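PDB 2GMY: hypothetical protein Atu0492 from Agrobacterium tumefaciens, which is of unknown function but, as a carboxymuconolactone decarboxylase family member of the AhpD-like clan, may serve in antioxidant defence. Local coordinates for residues 24-30 with 122-126. Sequence-based numbering, arbitrary orientation.
Sequences YVQSSGL and KITVA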
ATOM      1  N   TYR A  24      -1.747  -6.372  34.044  1.00 14.85           N
ATOM      2  CA  TYR A  24      -0.434  -6.994  33.933  1.00 16.15           C
ATOM      3  C   TYR A  24       0.587  -6.006  33.362  1.00 16.41           C
ATOM      4  O   TYR A  24       1.667  -5.833  33.924  1.00 16.62           O
ATOM      5  CB  TYR A  24      -0.410  -8.282  33.108  1.00 16.89           C
ATOM      6  CG  TYR A  24       1.024  -8.620  32.822  1.00 17.74           C
ATOM      7  CD1 TYR A  24       1.850  -9.096  33.836  1.00 19.85           C
ATOM      8  CD2 TYR A  24       1.591  -8.354  31.568  1.00 18.89           C
ATOM      9  CE1 TYR A  24       3.190  -9.342  33.613  1.00 20.66           C
ATOM     10  CE2 TYR A  24       2.943  -8.600  31.331  1.00 19.52           C
ATOM     11  CZ  TYR A  24       3.730  -9.091  32.360  1.00 20.21           C
ATOM     12  OH  TYR A  24       5.062  -9.344  32.142  1.00 21.05           O
ATOM     13  N   VAL A  25       0.245  -5.380  32.241  1.00 16.54           N
ATOM     14  CA  VAL A  25       1.187  -4.479  31.570  1.00 17.50           C
ATOM     15  C   VAL A  25       1.655  -3.404  32.544  1.00 18.21           C
ATOM     16  O   VAL A  25       2.858  -3.172  32.690  1.00 17.99           O
ATOM     17  CB  VAL A  25       0.584  -3.835  30.314  1.00 17.76           C
ATOM     18  CG1 VAL A  25       1.563  -2.803  29.737  1.00 17.30           C
ATOM     19  CG2 VAL A  25       0.271  -4.925  29.268  1.00 17.77           C
ATOM     20  N   GLN A  26       0.692  -2.792  33.236  1.00 19.07           N
ATOM     21  CA  GLN A  26       0.969  -1.715  34.180  1.00 21.27           C
ATOM     22  C   GLN A  26       1.926  -2.105  35.302  1.00 21.81           C
ATOM     23  O   GLN A  26       2.734  -1.288  35.738  1.00 23.17           O
ATOM     24  CB  GLN A  26      -0.338  -1.182  34.776  1.00 21.64           C
ATOM     25  CG  GLN A  26      -1.151  -0.369  33.787  1.00 25.61           C
ATOM     26  CD  GLN A  26      -0.317   0.698  33.095  1.00 30.23           C
ATOM     27  OE1 GLN A  26       0.241   1.592  33.739  1.00 32.56           O
ATOM     28  NE2 GLN A  26      -0.217   0.599  31.777  1.00 32.61           N
ATOM     29  N   SER A  27       1.847  -3.342  35.772  1.00 21.86           N
ATOM     30  CA  SER A  27       2.685  -3.725  36.902  1.00 22.98           C
ATOM     31  C   SER A  27       3.804  -4.666  36.480  1.00 22.45           C
ATOM     32  O   SER A  27       4.418  -5.336  37.321  1.00 23.14           O
ATOM     33  CB  SER A  27       1.844  -4.345  38.013  1.00 23.54           C
ATOM     34  OG  SER A  27       1.046  -5.393  37.508  1.00 25.34           O
ATOM     35  N   SER A  28       4.085  -4.697  35.179  1.00 21.74           N
ATOM     36  CA  SER A  28       5.054  -5.645  34.637  1.00 21.10           C
ATOM     37  C   SER A  28       6.500  -5.368  35.035  1.00 21.62           C
ATOM     38  O   SER A  28       7.336  -6.272  34.982  1.00 21.98           O
ATOM     39  CB  SER A  28       4.961  -5.681  33.109  1.00 21.05           C
ATOM     40  OG  SER A  28       5.402  -4.448  32.576  1.00 19.77           O
ATOM     41  N   GLY A  29       6.791  -4.130  35.425  1.00 20.88           N
ATOM     42  CA  GLY A  29       8.164  -3.721  35.731  1.00 21.29           C
ATOM     43  C   GLY A  29       8.801  -2.865  34.641  1.00 21.74           C
ATOM     44  O   GLY A  29       9.845  -2.252  34.861  1.00 20.87           O
ATOM     45  N   LEU A  30       8.177  -2.815  33.464  1.00 22.11           N
ATOM     46  CA  LEU A  30       8.661  -1.929  32.413  1.00 22.89           C
ATOM     47  C   LEU A  30       8.580  -0.488  32.877  1.00 23.01           C
ATOM     48  O   LEU A  30       7.583  -0.082  33.488  1.00 23.23           O
ATOM     49  CB  LEU A  30       7.816  -2.062  31.145  1.00 23.10           C
ATOM     50  CG  LEU A  30       8.160  -3.101  30.083  1.00 23.64           C
ATOM     51  CD1 LEU A  30       7.327  -2.787  28.850  1.00 25.14           C
ATOM     52  CD2 LEU A  30       9.641  -3.106  29.740  1.00 22.88           C
ATOM     53  N   LYS A 122       7.907  -8.419  27.673  1.00 12.42           N
ATOM     54  CA  LYS A 122       7.009  -7.423  28.303  1.00 12.27           C
ATOM     55  C   LYS A 122       6.580  -6.346  27.298  1.00 11.84           C
ATOM     56  O   LYS A 122       5.405  -6.006  27.183  1.00 11.87           O
ATOM     57  CB  LYS A 122       7.689  -6.772  29.512  1.00 12.37           C
ATOM     58  CG  LYS A 122       8.004  -7.752  30.632  1.00 14.05           C
ATOM     59  CD  LYS A 122       8.707  -7.045  31.775  1.00 16.53           C
ATOM     60  CE  LYS A 122       8.930  -8.004  32.927  1.00 19.90           C
ATOM     61  NZ  LYS A 122       9.687  -7.308  33.999  1.00 22.02           N
ATOM     62  N   ILE A 123       7.554  -5.825  26.559  1.00 11.45           N
ATOM     63  CA  ILE A 123       7.287  -4.829  25.517  1.00 11.13           C
ATOM     64  C   ILE A 123       6.294  -5.340  24.476  1.00 11.48           C
ATOM     65  O   ILE A 123       5.349  -4.627  24.099  1.00 11.44           O
ATOM     66  CB  ILE A 123       8.606  -4.441  24.828  1.00 10.89           C
ATOM     67  CG1 ILE A 123       9.423  -3.535  25.744  1.00 11.06           C
ATOM     68  CG2 ILE A 123       8.371  -3.734  23.472  1.00 11.03           C
ATOM     69  CD1 ILE A 123      10.893  -3.522  25.373  1.00 13.06           C
ATOM     70  N   THR A 124       6.513  -6.570  24.009  1.00 10.90           N
ATOM     71  CA  THR A 124       5.720  -7.111  22.909  1.00 11.11           C
ATOM     72  C   THR A 124       4.284  -7.429  23.359  1.00 11.34           C
ATOM     73  O   THR A 124       3.333  -7.194  22.620  1.00 11.42           O
ATOM     74  CB  THR A 124       6.439  -8.300  22.234  1.00 11.91           C
ATOM     75  OG1 THR A 124       7.773  -7.894  21.862  1.00 11.59           O
ATOM     76  CG2 THR A 124       5.693  -8.732  20.985  1.00 12.33           C
ATOM     77  N   VAL A 125       4.123  -7.912  24.585  1.00 11.76           N
ATOM     78  CA  VAL A 125       2.776  -8.066  25.146  1.00 12.22           C
ATOM     79  C   VAL A 125       2.100  -6.692  25.287  1.00 11.65           C
ATOM     80  O   VAL A 125       0.912  -6.545  24.990  1.00 12.18           O
ATOM     81  CB  VAL A 125       2.841  -8.798  26.514  1.00 12.50           C
ATOM     82  CG1 VAL A 125       1.493  -8.775  27.218  1.00 14.11           C
ATOM     83  CG2 VAL A 125       3.324 -10.249  26.312  1.00 12.55           C
ATOM     84  N   ALA A 126       2.853  -5.684  25.730  1.00 11.78           N
ATOM     85  CA  ALA A 126       2.315  -4.324  25.838  1.00 11.64           C
ATOM     86  C   ALA A 126       1.841  -3.813  24.455  1.00 11.87           C
ATOM     87  O   ALA A 126       0.770  -3.213  24.338  1.00 11.29           O
ATOM     88  CB  ALA A 126       3.357  -3.390  26.436  1.00 12.24           C
TER
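K122 reaches from its helix across the turn that ends helix 12-26, between Y24 and L30. Its CB rests on L30 CG at 3.7 Å, the leucine and lysine chains running antiparallel alongside one another. K122 CG lies 3.7 Å from Y24 OH, the tyrosine coming in nearly perpendicular to the lysine. Beyond CG the extended side chain of K122 lays CD 3.6 Å and CE 3.1 Å from S28 O. K122 NZ donates a 2.8 Å hydrogen bond to S28 O, the donor lying 25° off the carbonyl plane. Within the turn, S28 OG and S28 N both donate to V25 O, and L30 N gives S28 OG a weak bond. Deeper in, L30 CD1 packs 3.8 Å from I123 CG1, and V25, with CG1 opposite the backbone N (chi1 174°), brings that methyl to 3.8 Å from A126 CB. K122 NZ also forms a long, weak ion pair with E118, one turn earlier in the helix. The contact thus ties the C-terminal end of helix 12-26 to helix 117-139 in this all-helical chain; I35 and I38 of helix 32-45 pack beside it, and A14 and V18 of a second subunit meet Y24 and V125.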